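Local coordinates for beta-lactamase-like protein (Koribacter versatilis, PDB 6B9V) that probably hydrolyses diphosphate bonds in reactive FAD photoproducts, as a metal-dependent diphosphatase of the PhnP family with a metallo-beta-lactamase fold, at residues T177-S181 with P207-T211; Y76-H80 with H160-Y166; I195-L201 with T227-S233; T14-P19 with D35-P40. All blocks are in the same frame, centred on the assembly; numbering follows the deposited sequence.

Contact 1: residues T177-S181 with P207-T211; sequences TDFSS and PTHST. With MN (manganese (II) ion), chain D; MN (manganese (II) ion), chain C; PO4 (phosphate ion), chain E.
Asp178 OD1 approaches the His209 ring obliquely, 3.4 Å from CE1, and a phosphate ion, probably from the crystallisation liquor, sits at the edge of the ring with its phosphorus in the ring plane. His209 NE2 points between two phosphate oxygens and bonds to both, at 2.9 Å to O2 and 3.1 Å to O3, each bent (132° and 137°). The ring of Phe179 meets Ser210 obliquely, CE1 being 3.8 Å from Ser210 CB. Asp178 OD1 bridges the two manganese ions, 2.2 Å from the one that His231 also binds and 2.4 Å from the one that His160 also binds, and phosphate O1 binds both ions. In Asp178, CG lies anti to the carbonyl carbon (chi1 -67°), which turns the carboxylate to the metals. Between the backbones the fit is close but holds no conventional hydrogen bond: Phe179 O receives a CA-H...O contact from His209 CA at 3.3 Å. Asp199 takes the other ring nitrogen, ND1, of His209 and so fixes its rotation; Ser180 OG is bonded to Gly161 N. The loop 177-181 follows strand 173-176, and its residues Ser180 and Ser181 form a classic beta bulge facing Ile159 of strand 151-160. Segment 207-211 runs in from strand 195-199 to helix 212-222, which Thr211 N-caps, while Phe179 packs on Val158 and Leu198 of the neighbouring strands.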
loop_
_atom_site.group_PDB
_atom_site.type_symbol
_atom_site.label_atom_id
_atom_site.label_comp_id
_atom_site.label_asym_id
_atom_site.label_seq_id
_atom_site.Cartn_x
_atom_site.Cartn_y
_atom_site.Cartn_z
ATOM N N THR A 177 16.722 7.804 8.809
ATOM C CA THR A 177 15.995 6.600 9.211
ATOM C C THR A 177 16.782 5.363 8.797
ATOM O O THR A 177 17.726 5.472 8.006
ATOM C CB THR A 177 14.576 6.574 8.599
ATOM O OG1 THR A 177 13.864 5.435 9.101
ATOM C CG2 THR A 177 14.638 6.524 7.065
ATOM N N ASP A 178 16.405 4.199 9.341
ATOM C CA ASP A 178 17.000 2.921 8.939
ATOM C C ASP A 178 18.524 2.916 9.055
ATOM O O ASP A 178 19.238 2.671 8.076
ATOM C CB ASP A 178 16.601 2.558 7.502
ATOM C CG ASP A 178 15.105 2.245 7.358
ATOM O OD1 ASP A 178 14.746 1.076 7.092
ATOM O OD2 ASP A 178 14.307 3.173 7.516
ATOM N N PHE A 179 19.040 3.204 10.239
ATOM C CA PHE A 179 20.476 3.042 10.437
ATOM C C PHE A 179 20.724 2.250 11.692
ATOM O O PHE A 179 19.924 2.306 12.646
ATOM C CB PHE A 179 21.208 4.394 10.528
ATOM C CG PHE A 179 20.843 5.205 11.744
ATOM C CD1 PHE A 179 21.490 5.001 12.959
ATOM C CD2 PHE A 179 19.861 6.183 11.668
ATOM C CE1 PHE A 179 21.143 5.743 14.086
ATOM C CE2 PHE A 179 19.516 6.941 12.784
ATOM C CZ PHE A 179 20.146 6.708 14.001
ATOM N N SER A 180 21.836 1.527 11.673
ATOM C CA SER A 180 22.372 0.894 12.871
ATOM C C SER A 180 23.550 1.712 13.386
ATOM O O SER A 180 23.888 1.642 14.562
ATOM C CB SER A 180 22.780 -0.554 12.592
ATOM O OG SER A 180 23.587 -0.677 11.429
ATOM N N SER A 181 24.179 2.494 12.515
ATOM C CA SER A 181 25.250 3.388 12.982
ATOM C C SER A 181 25.451 4.572 12.039
ATOM O O SER A 181 25.020 4.553 10.873
ATOM C CB SER A 181 26.571 2.628 13.164
ATOM O OG SER A 181 27.094 2.155 11.932
ATOM N N PRO A 207 20.009 -5.972 14.213
ATOM C CA PRO A 207 21.143 -5.903 13.281
ATOM C C PRO A 207 21.172 -4.672 12.348
ATOM O O PRO A 207 22.262 -4.270 11.952
ATOM C CB PRO A 207 20.990 -7.189 12.457
ATOM C CG PRO A 207 20.290 -8.141 13.392
ATOM C CD PRO A 207 19.303 -7.272 14.131
ATOM N N THR A 208 20.031 -4.090 11.988
ATOM C CA THR A 208 20.061 -3.028 10.979
ATOM C C THR A 208 19.404 -1.732 11.423
ATOM O O THR A 208 19.350 -0.773 10.646
ATOM C CB THR A 208 19.399 -3.484 9.644
ATOM O OG1 THR A 208 18.030 -3.812 9.873
ATOM C CG2 THR A 208 20.121 -4.706 9.065
ATOM N N HIS A 209 18.919 -1.689 12.668
ATOM C CA HIS A 209 18.249 -0.491 13.174
ATOM C C HIS A 209 18.897 -0.055 14.490
ATOM O O HIS A 209 19.829 -0.696 14.963
ATOM C CB HIS A 209 16.734 -0.738 13.340
ATOM C CG HIS A 209 15.995 -0.833 12.040
ATOM N ND1 HIS A 209 15.472 0.273 11.394
ATOM C CD2 HIS A 209 15.695 -1.898 11.244
ATOM C CE1 HIS A 209 14.889 -0.101 10.270
ATOM N NE2 HIS A 209 15.004 -1.412 10.157
ATOM N N SER A 210 18.438 1.058 15.049
ATOM C CA SER A 210 18.993 1.578 16.298
ATOM C C SER A 210 17.979 1.391 17.424
ATOM O O SER A 210 16.776 1.487 17.178
ATOM C CB SER A 210 19.358 3.062 16.151
ATOM O OG SER A 210 19.963 3.549 17.331
ATOM N N THR A 211 18.460 1.130 18.642
ATOM C CA THR A 211 17.589 1.022 19.807
ATOM C C THR A 211 17.249 2.385 20.374
ATOM O O THR A 211 17.919 3.383 20.084
ATOM C CB THR A 211 18.226 0.194 20.947
ATOM O OG1 THR A 211 19.380 0.882 21.455
ATOM C CG2 THR A 211 18.622 -1.184 20.445
HETATM MN MN MN D . 15.520 -0.465 5.413
HETATM MN MN MN C . 12.582 0.805 6.813
HETATM P P PO4 E . 13.639 -2.067 6.908
HETATM O O1 PO4 E . 13.450 -0.937 5.890
HETATM O O2 PO4 E . 12.925 -1.749 8.194
HETATM O O3 PO4 E . 15.108 -2.249 7.215
HETATM O O4 PO4 E . 13.056 -3.354 6.353
#

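Contact 2: residues Y76-H80 with H160-Y166; sequences YTHGH and HGETEIY. With MN (manganese (II) ion), chain D.
Different chi1 settings bring His78 and His160 to one manganese ion: His78 places CG between its backbone N and carbonyl carbon (chi1 66°), whereas His160 swings CG away from its N (chi1 -172°). Their rings come together with planes at 85°, His78 CD2 lying 3.6 Å from His160 CD2 at the edge of the His160 ring. His80 reaches in from the opposite direction, and its ring meets that of His160 rim to rim. The metal is held by His78 NE2 at 2.2 Å, His80 ND1 at 2.0 Å and His160 NE2 at 2.2 Å, with Asp178 completing the protein ligands. One face of the His78 ring carries Ile165 CD1, 4.0 Å from its centroid, a CH-pi contact. At its edge His78 ND1 donates in plane to Thr77 OG1 (2.9 Å), and Thr77 OG1 is bonded in turn to Asp54, a second shell that fixes the ring's rotation. His160 ND1 is hydrogen-bonded to Thr208 O, which fixes that ring in turn. A single backbone bond, Tyr166 N to Thr77 O at 3.3 Å, ties the loop to strand 163-170. His78 and His80 begin the HxHxDH sequence, continued by Asp82 and His83, that marks the dinuclear metal site of the metallo-beta-lactamase fold.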
loop_
_atom_site.group_PDB
_atom_site.type_symbol
_atom_site.label_atom_id
_atom_site.label_comp_id
_atom_site.label_asym_id
_atom_site.label_seq_id
_atom_site.Cartn_x
_atom_site.Cartn_y
_atom_site.Cartn_z
ATOM N N TYR A 76 14.775 9.577 -2.258
ATOM C CA TYR A 76 14.817 8.279 -1.582
ATOM C C TYR A 76 15.987 8.104 -0.613
ATOM O O TYR A 76 17.128 8.453 -0.936
ATOM C CB TYR A 76 14.865 7.147 -2.618
ATOM C CG TYR A 76 13.522 6.946 -3.290
ATOM C CD1 TYR A 76 13.220 7.590 -4.483
ATOM C CD2 TYR A 76 12.555 6.136 -2.716
ATOM C CE1 TYR A 76 11.979 7.422 -5.102
ATOM C CE2 TYR A 76 11.317 5.966 -3.313
ATOM C CZ TYR A 76 11.039 6.602 -4.521
ATOM O OH TYR A 76 9.804 6.442 -5.129
ATOM N N THR A 77 15.701 7.523 0.556
ATOM C CA THR A 77 16.769 7.115 1.480
ATOM C C THR A 77 17.439 5.800 1.028
ATOM O O THR A 77 18.674 5.678 1.055
ATOM C CB THR A 77 16.236 6.941 2.924
ATOM O OG1 THR A 77 15.201 5.950 2.934
ATOM C CG2 THR A 77 15.695 8.260 3.471
ATOM N N HIS A 78 16.621 4.823 0.611
ATOM C CA HIS A 78 17.115 3.522 0.163
ATOM C C HIS A 78 15.973 2.714 -0.443
ATOM O O HIS A 78 14.840 3.196 -0.514
ATOM C CB HIS A 78 17.788 2.717 1.306
ATOM C CG HIS A 78 16.863 2.295 2.411
ATOM N ND1 HIS A 78 16.043 3.183 3.087
ATOM C CD2 HIS A 78 16.671 1.095 3.017
ATOM C CE1 HIS A 78 15.381 2.547 4.030
ATOM N NE2 HIS A 78 15.739 1.274 4.010
ATOM N N GLY A 79 16.278 1.486 -0.854
ATOM C CA GLY A 79 15.375 0.716 -1.705
ATOM C C GLY A 79 14.538 -0.391 -1.090
ATOM O O GLY A 79 13.903 -1.163 -1.823
ATOM N N HIS A 80 14.527 -0.482 0.239
ATOM C CA HIS A 80 13.691 -1.465 0.920
ATOM C C HIS A 80 12.209 -1.233 0.629
ATOM O O HIS A 80 11.782 -0.116 0.361
ATOM C CB HIS A 80 13.955 -1.445 2.434
ATOM C CG HIS A 80 15.231 -2.130 2.819
ATOM N ND1 HIS A 80 15.842 -1.953 4.043
ATOM C CD2 HIS A 80 16.007 -2.999 2.133
ATOM C CE1 HIS A 80 16.947 -2.680 4.089
ATOM N NE2 HIS A 80 17.069 -3.323 2.943
ATOM N N HIS A 160 23.213 0.964 7.419
ATOM C CA HIS A 160 21.975 0.213 7.617
ATOM C C HIS A 160 22.422 -1.244 7.612
ATOM O O HIS A 160 22.445 -1.895 6.562
ATOM C CB HIS A 160 20.977 0.543 6.487
ATOM C CG HIS A 160 19.590 -0.022 6.657
ATOM N ND1 HIS A 160 19.095 -0.463 7.860
ATOM C CD2 HIS A 160 18.578 -0.146 5.757
ATOM C CE1 HIS A 160 17.835 -0.863 7.697
ATOM N NE2 HIS A 160 17.503 -0.686 6.437
ATOM N N GLY A 161 22.870 -1.705 8.780
ATOM C CA GLY A 161 23.491 -3.015 8.933
ATOM C C GLY A 161 24.938 -3.012 8.471
ATOM O O GLY A 161 25.848 -2.690 9.227
ATOM N N GLU A 162 25.158 -3.406 7.226
ATOM C CA GLU A 162 26.440 -3.150 6.585
ATOM C C GLU A 162 26.270 -2.437 5.236
ATOM O O GLU A 162 27.240 -2.282 4.491
ATOM C CB GLU A 162 27.220 -4.456 6.403
ATOM C CG GLU A 162 26.512 -5.493 5.559
ATOM C CD GLU A 162 27.220 -6.836 5.587
ATOM O OE1 GLU A 162 28.346 -6.904 6.135
ATOM O OE2 GLU A 162 26.650 -7.823 5.068
ATOM N N THR A 163 25.048 -1.993 4.929
ATOM C CA THR A 163 24.799 -1.294 3.663
ATOM C C THR A 163 24.785 0.223 3.859
ATOM O O THR A 163 24.067 0.700 4.713
ATOM C CB THR A 163 23.446 -1.727 3.055
ATOM O OG1 THR A 163 23.452 -3.143 2.831
ATOM C CG2 THR A 163 23.158 -0.988 1.742
ATOM N N GLU A 164 25.556 0.988 3.085
ATOM C CA GLU A 164 25.482 2.457 3.208
ATOM C C GLU A 164 24.233 2.993 2.496
ATOM O O GLU A 164 23.987 2.664 1.341
ATOM C CB GLU A 164 26.730 3.142 2.645
ATOM C CG GLU A 164 26.680 4.676 2.770
ATOM C CD GLU A 164 27.859 5.383 2.114
ATOM O OE1 GLU A 164 28.949 5.416 2.716
ATOM O OE2 GLU A 164 27.690 5.922 1.002
ATOM N N ILE A 165 23.445 3.802 3.200
ATOM C CA ILE A 165 22.268 4.465 2.618
ATOM C C ILE A 165 22.351 5.953 2.975
ATOM O O ILE A 165 23.333 6.388 3.580
ATOM C CB ILE A 165 20.924 3.862 3.127
ATOM C CG1 ILE A 165 20.703 4.174 4.607
ATOM C CG2 ILE A 165 20.890 2.352 2.881
ATOM C CD1 ILE A 165 19.234 3.988 5.065
ATOM N N TYR A 166 21.336 6.730 2.603
ATOM C CA TYR A 166 21.336 8.169 2.901
ATOM C C TYR A 166 20.245 8.616 3.859
ATOM O O TYR A 166 19.092 8.178 3.775
ATOM C CB TYR A 166 21.176 8.998 1.615
ATOM C CG TYR A 166 22.414 9.081 0.749
ATOM C CD1 TYR A 166 23.684 9.129 1.311
ATOM C CD2 TYR A 166 22.308 9.110 -0.635
ATOM C CE1 TYR A 166 24.823 9.204 0.512
ATOM C CE2 TYR A 166 23.436 9.183 -1.442
ATOM C CZ TYR A 166 24.688 9.231 -0.862
ATOM O OH TYR A 166 25.805 9.304 -1.668
HETATM MN MN MN D . 15.520 -0.465 5.413
#

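Contact 3: residues I195-L201 with T227-S233; sequences ILFLDAL and TYFTHIS. With MN (manganese (II) ion), chain C.
A tyrosine's methylene, not its ring, sits over the middle of a phenylalanine: Tyr228 CB is 3.8 Å from the centroid of the Phe197 ring, 13° off its normal, while the two rings are nearly parallel but slid apart and barely overlap. The strands that carry them, 195-199 and 226-230, are the parallel neighbours of a beta-alpha-beta unit whose crossover helix is 212-222. Their ladder runs Tyr228 N to Leu196 O, Leu198 N to Tyr228 O, Thr230 N to Leu198 O and Ala200 N to Thr230 O, all close to 2.9 Å. On the face bearing Phe197 and Tyr228, Leu258 of strand 257-263 packs on both. On the other, Leu196, Leu198 and Phe229 pack on helix 212-222, with Thr227 beside them; Ala200 CB, 3.6 Å from Phe229 CG, meets that ring obliquely, and Leu198 CB packs near CD1. Past the strand ends, His231 NE2 binds, at 2.2 Å, a manganese ion shared with Asp82, His83 and Asp178. Asp199 OD2 comes 3.7 Å from His231 CB, with carboxylate and ring planes 27° apart, but OD2 is hydrogen-bonded to His209 ND1. Ala200 O and His231 O are buried with no polar partner. Leu201 O, by contrast, is gripped twice by Ser233: backbone N lies on a lone pair in the carbonyl plane at 3.0 Å, and OG approaches tilted 31° from that plane at 2.7 Å.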
loop_
_atom_site.group_PDB
_atom_site.type_symbol
_atom_site.label_atom_id
_atom_site.label_comp_id
_atom_site.label_asym_id
_atom_site.label_seq_id
_atom_site.Cartn_x
_atom_site.Cartn_y
_atom_site.Cartn_z
ATOM N N ILE A 195 15.745 20.687 14.265
ATOM C CA ILE A 195 14.941 19.471 14.180
ATOM C C ILE A 195 15.788 18.310 13.670
ATOM O O ILE A 195 16.432 18.412 12.617
ATOM C CB ILE A 195 13.733 19.646 13.237
ATOM C CG1 ILE A 195 12.770 20.700 13.777
ATOM C CG2 ILE A 195 12.991 18.325 13.057
ATOM C CD1 ILE A 195 11.628 20.962 12.848
ATOM N N LEU A 196 15.765 17.198 14.399
ATOM C CA LEU A 196 16.464 15.987 13.959
ATOM C C LEU A 196 15.576 14.744 14.086
ATOM O O LEU A 196 14.985 14.504 15.141
ATOM C CB LEU A 196 17.743 15.794 14.772
ATOM C CG LEU A 196 18.511 14.483 14.565
ATOM C CD1 LEU A 196 19.035 14.379 13.138
ATOM C CD2 LEU A 196 19.655 14.388 15.577
ATOM N N PHE A 197 15.469 13.965 13.014
ATOM C CA PHE A 197 14.798 12.666 13.100
ATOM C C PHE A 197 15.838 11.553 13.122
ATOM O O PHE A 197 16.766 11.566 12.324
ATOM C CB PHE A 197 13.826 12.453 11.933
ATOM C CG PHE A 197 12.477 13.109 12.140
ATOM C CD1 PHE A 197 12.356 14.487 12.104
ATOM C CD2 PHE A 197 11.337 12.342 12.358
ATOM C CE1 PHE A 197 11.124 15.103 12.306
ATOM C CE2 PHE A 197 10.095 12.944 12.568
ATOM C CZ PHE A 197 9.988 14.326 12.540
ATOM N N LEU A 198 15.684 10.614 14.052
ATOM C CA LEU A 198 16.510 9.410 14.116
ATOM C C LEU A 198 15.643 8.164 14.168
ATOM O O LEU A 198 14.569 8.175 14.747
ATOM C CB LEU A 198 17.421 9.410 15.356
ATOM C CG LEU A 198 18.406 10.569 15.505
ATOM C CD1 LEU A 198 19.141 10.450 16.861
ATOM C CD2 LEU A 198 19.401 10.579 14.355
ATOM N N ASP A 199 16.160 7.092 13.587
ATOM C CA ASP A 199 15.633 5.730 13.745
ATOM C C ASP A 199 15.602 5.316 15.227
ATOM O O ASP A 199 16.602 5.478 15.930
ATOM C CB ASP A 199 16.545 4.788 12.931
ATOM C CG ASP A 199 16.103 3.335 12.954
ATOM O OD1 ASP A 199 16.253 2.667 13.995
ATOM O OD2 ASP A 199 15.645 2.852 11.900
ATOM N N ALA A 200 14.466 4.814 15.719
ATOM C CA ALA A 200 14.471 4.070 16.993
ATOM C C ALA A 200 13.407 2.976 16.922
ATOM O O ALA A 200 12.203 3.235 17.062
ATOM C CB ALA A 200 14.242 5.005 18.207
ATOM N N LEU A 201 13.868 1.756 16.665
ATOM C CA LEU A 201 12.972 0.656 16.346
ATOM C C LEU A 201 12.310 0.056 17.573
ATOM O O LEU A 201 11.108 -0.204 17.570
ATOM C CB LEU A 201 13.732 -0.436 15.593
ATOM C CG LEU A 201 12.963 -1.720 15.266
ATOM C CD1 LEU A 201 11.929 -1.426 14.152
ATOM C CD2 LEU A 201 13.920 -2.849 14.854
ATOM N N THR A 227 14.603 16.542 19.064
ATOM C CA THR A 227 14.905 15.302 18.368
ATOM C C THR A 227 13.647 14.418 18.389
ATOM O O THR A 227 12.992 14.282 19.423
ATOM C CB THR A 227 16.098 14.547 19.019
ATOM O OG1 THR A 227 17.264 15.388 19.048
ATOM C CG2 THR A 227 16.416 13.275 18.243
ATOM N N TYR A 228 13.317 13.838 17.243
ATOM C CA TYR A 228 12.169 12.950 17.125
ATOM C C TYR A 228 12.621 11.587 16.645
ATOM O O TYR A 228 13.464 11.490 15.753
ATOM C CB TYR A 228 11.139 13.525 16.142
ATOM C CG TYR A 228 10.574 14.823 16.633
ATOM C CD1 TYR A 228 11.173 16.028 16.305
ATOM C CD2 TYR A 228 9.476 14.838 17.469
ATOM C CE1 TYR A 228 10.673 17.215 16.777
ATOM C CE2 TYR A 228 8.964 16.031 17.947
ATOM C CZ TYR A 228 9.566 17.211 17.586
ATOM O OH TYR A 228 9.078 18.401 18.058
ATOM N N PHE A 229 12.049 10.531 17.210
ATOM C CA PHE A 229 12.379 9.190 16.759
ATOM C C PHE A 229 11.310 8.666 15.802
ATOM O O PHE A 229 10.113 8.958 15.956
ATOM C CB PHE A 229 12.528 8.224 17.931
ATOM C CG PHE A 229 13.700 8.526 18.845
ATOM C CD1 PHE A 229 14.798 9.248 18.393
ATOM C CD2 PHE A 229 13.695 8.078 20.154
ATOM C CE1 PHE A 229 15.886 9.513 19.245
ATOM C CE2 PHE A 229 14.775 8.338 21.015
ATOM C CZ PHE A 229 15.866 9.052 20.556
ATOM N N THR A 230 11.736 7.860 14.842
ATOM C CA THR A 230 10.777 7.319 13.863
ATOM C C THR A 230 11.157 5.872 13.538
ATOM O O THR A 230 12.100 5.332 14.132
ATOM C CB THR A 230 10.736 8.205 12.596
ATOM O OG1 THR A 230 9.676 7.784 11.723
ATOM C CG2 THR A 230 12.082 8.152 11.849
ATOM N N HIS A 231 10.421 5.245 12.618
ATOM C CA HIS A 231 10.575 3.820 12.266
ATOM C C HIS A 231 10.256 2.926 13.477
ATOM O O HIS A 231 10.835 1.863 13.663
ATOM C CB HIS A 231 11.978 3.521 11.732
ATOM C CG HIS A 231 12.003 2.432 10.703
ATOM N ND1 HIS A 231 11.752 1.114 11.011
ATOM C CD2 HIS A 231 12.232 2.471 9.369
ATOM C CE1 HIS A 231 11.835 0.382 9.911
ATOM N NE2 HIS A 231 12.104 1.185 8.899
ATOM N N ILE A 232 9.261 3.354 14.243
ATOM C CA ILE A 232 8.945 2.779 15.547
ATOM C C ILE A 232 8.099 1.505 15.438
ATOM O O ILE A 232 7.126 1.481 14.687
ATOM C CB ILE A 232 8.186 3.803 16.401
ATOM C CG1 ILE A 232 9.069 5.038 16.663
ATOM C CG2 ILE A 232 7.695 3.172 17.713
ATOM C CD1 ILE A 232 8.267 6.277 16.985
ATOM N N SER A 233 8.469 0.474 16.200
ATOM C CA SER A 233 7.749 -0.811 16.205
ATOM C C SER A 233 6.770 -0.922 17.378
ATOM O O SER A 233 6.726 -0.047 18.247
ATOM C CB SER A 233 8.747 -1.975 16.270
ATOM O OG SER A 233 9.222 -2.140 17.600
HETATM MN MN MN C . 12.582 0.805 6.813
#

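Contact 4: residues T14-P19 with D35-P40; sequences TSMGVP and DRRLRP
Two loop segments between strands 2-9 and 41-46 pair through a single antiparallel bridge, Val18 with Arg37, beside a type I turn from Thr14 to Gly17. In this hydrogen-bonded pair Val18 N reaches Arg37 O at 3.0 Å, on a lone pair in the carbonyl plane, and Arg37 N returns a nearly straight bond to Val18 O at 2.7 Å. The two side chains lie alongside each other, with Val18 CG2 3.9 Å from Arg37 CD, while Val18 CG1 sits against Asp35 O at 3.3 Å. Arg39 folds back on itself at chi2 and chi3 (56° and 78°), laying CG and CD against Thr14 O and Ser15 O and turning the edge of its guanidinium to the latter. NH1 donates to Ser15 O at 3.0 Å, only 3° out of the guanidinium plane. Asp58 takes NE, and Asp89 of the second subunit forms a salt bridge with NH1, linking the turn to the dimer interface. Gly17 closes the turn with its N bonded to Thr14 O at 2.9 Å. Thr14 and Ser15 reach towards His231 and Asp82, ligands of a manganese ion, making this a beta-bridge between loops beside the dinuclear metal site of a metallo-beta-lactamase fold.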
loop_
_atom_site.group_PDB
_atom_site.type_symbol
_atom_site.label_atom_id
_atom_site.label_comp_id
_atom_site.label_asym_id
_atom_site.label_seq_id
_atom_site.Cartn_x
_atom_site.Cartn_y
_atom_site.Cartn_z
ATOM N N THR A 14 7.409 1.269 11.748
ATOM C CA THR A 14 8.372 0.341 11.167
ATOM C C THR A 14 7.805 -0.319 9.885
ATOM O O THR A 14 6.723 0.058 9.401
ATOM C CB THR A 14 8.785 -0.748 12.203
ATOM O OG1 THR A 14 9.870 -1.514 11.675
ATOM C CG2 THR A 14 7.600 -1.680 12.536
ATOM N N SER A 15 8.527 -1.304 9.349
ATOM C CA SER A 15 8.220 -1.832 8.011
ATOM C C SER A 15 6.852 -2.506 7.925
ATOM O O SER A 15 6.193 -2.449 6.888
ATOM C CB SER A 15 9.306 -2.819 7.567
ATOM O OG SER A 15 9.322 -3.940 8.426
ATOM N N MET A 16 6.410 -3.140 8.988
ATOM C CA MET A 16 5.088 -3.731 9.022
ATOM C C MET A 16 4.033 -2.822 9.704
ATOM O O MET A 16 2.902 -3.197 9.864
ATOM C CB MET A 16 5.140 -5.107 9.675
ATOM C CG MET A 16 5.731 -6.207 8.814
ATOM S SD MET A 16 4.999 -6.534 7.121
ATOM C CE MET A 16 3.155 -6.563 7.230
ATOM N N GLY A 17 4.470 -1.626 10.059
ATOM C CA GLY A 17 3.576 -0.642 10.649
ATOM C C GLY A 17 3.239 -0.969 12.093
ATOM O O GLY A 17 3.707 -1.979 12.620
ATOM N N VAL A 18 2.458 -0.102 12.739
ATOM C CA VAL A 18 1.841 -0.413 14.035
ATOM C C VAL A 18 0.353 -0.088 13.907
ATOM O O VAL A 18 -0.014 1.031 13.526
ATOM C CB VAL A 18 2.478 0.381 15.203
ATOM C CG1 VAL A 18 2.026 -0.190 16.559
ATOM C CG2 VAL A 18 4.004 0.329 15.110
ATOM N N PRO A 19 -0.516 -1.065 14.186
ATOM C CA PRO A 19 -0.275 -2.431 14.671
ATOM C C PRO A 19 0.337 -3.349 13.625
ATOM O O PRO A 19 0.318 -3.042 12.442
ATOM C CB PRO A 19 -1.680 -2.948 15.019
ATOM C CG PRO A 19 -2.594 -1.792 14.882
ATOM C CD PRO A 19 -1.951 -0.793 14.004
ATOM N N ASP A 35 -0.438 5.546 18.640
ATOM C CA ASP A 35 0.077 4.183 18.534
ATOM C C ASP A 35 -0.297 3.544 17.191
ATOM O O ASP A 35 0.078 2.407 16.926
ATOM C CB ASP A 35 -0.432 3.308 19.693
ATOM C CG ASP A 35 0.387 3.483 20.971
ATOM O OD1 ASP A 35 1.615 3.666 20.884
ATOM O OD2 ASP A 35 -0.202 3.427 22.070
ATOM N N ARG A 36 -1.053 4.269 16.363
ATOM C CA ARG A 36 -1.309 3.849 14.992
ATOM C C ARG A 36 -0.283 4.511 14.105
ATOM O O ARG A 36 -0.211 5.742 14.045
ATOM C CB ARG A 36 -2.722 4.222 14.534
ATOM C CG ARG A 36 -3.044 3.817 13.094
ATOM C CD ARG A 36 -4.435 4.368 12.662
ATOM N NE ARG A 36 -4.936 3.824 11.392
ATOM C CZ ARG A 36 -4.543 4.245 10.189
ATOM N NH1 ARG A 36 -3.622 5.192 10.089
ATOM N NH2 ARG A 36 -5.053 3.713 9.083
ATOM N N ARG A 37 0.514 3.696 13.420
ATOM C CA ARG A 37 1.648 4.215 12.667
ATOM C C ARG A 37 1.746 3.604 11.266
ATOM O O ARG A 37 1.922 2.397 11.127
ATOM C CB ARG A 37 2.949 3.945 13.437
ATOM C CG ARG A 37 2.944 4.376 14.915
ATOM C CD ARG A 37 4.386 4.221 15.471
ATOM N NE ARG A 37 4.465 4.511 16.897
ATOM C CZ ARG A 37 4.629 5.725 17.424
ATOM N NH1 ARG A 37 4.712 6.799 16.650
ATOM N NH2 ARG A 37 4.704 5.866 18.740
ATOM N N LEU A 38 1.640 4.440 10.233
ATOM C CA LEU A 38 1.886 3.973 8.863
ATOM C C LEU A 38 3.389 3.898 8.577
ATOM O O LEU A 38 4.212 4.300 9.412
ATOM C CB LEU A 38 1.206 4.896 7.848
ATOM C CG LEU A 38 -0.292 5.084 8.080
ATOM C CD1 LEU A 38 -0.910 6.005 7.014
ATOM C CD2 LEU A 38 -0.999 3.720 8.092
ATOM N N ARG A 39 3.766 3.363 7.423
ATOM C CA ARG A 39 5.155 3.174 7.101
ATOM C C ARG A 39 5.931 4.513 6.965
ATOM O O ARG A 39 5.325 5.517 6.755
ATOM C CB ARG A 39 5.335 2.258 5.874
ATOM C CG ARG A 39 5.393 0.763 6.192
ATOM C CD ARG A 39 4.211 0.238 6.952
ATOM N NE ARG A 39 3.040 0.035 6.126
ATOM C CZ ARG A 39 2.765 -1.053 5.449
ATOM N NH1 ARG A 39 3.561 -2.107 5.480
ATOM N NH2 ARG A 39 1.714 -1.094 4.713
ATOM N N PRO A 40 7.262 4.475 7.074
ATOM C CA PRO A 40 7.982 5.721 7.398
ATOM C C PRO A 40 8.303 6.669 6.231
ATOM O O PRO A 40 8.916 6.261 5.244
ATOM C CB PRO A 40 9.281 5.201 8.054
ATOM C CG PRO A 40 9.542 3.878 7.394
ATOM C CD PRO A 40 8.139 3.282 7.153
#

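How the contacts relate
Contacts 1, 2 and 3 supply most of the protein ligands of the dimanganese centre; Asp82 and His83 complete it. Contact 2 gives three histidines to one metal, contact 3 gives His231 to the other, and Asp178 of contact 1 joins them. Contact 1 is the hub, its centre about 10 Å from those of contacts 2 and 3: Thr208 O lies 2.8 Å from His160 ND1, and Asp199 OD2 lies 2.6 Å from His209 ND1, so a hydrogen bond ties each neighbour to it. Contacts 2 and 3 do not touch, their nearest atoms being about 6 Å apart. Contact 4 meets contact 3, where Thr14 OG1 is 3.3 Å from His231 CE1.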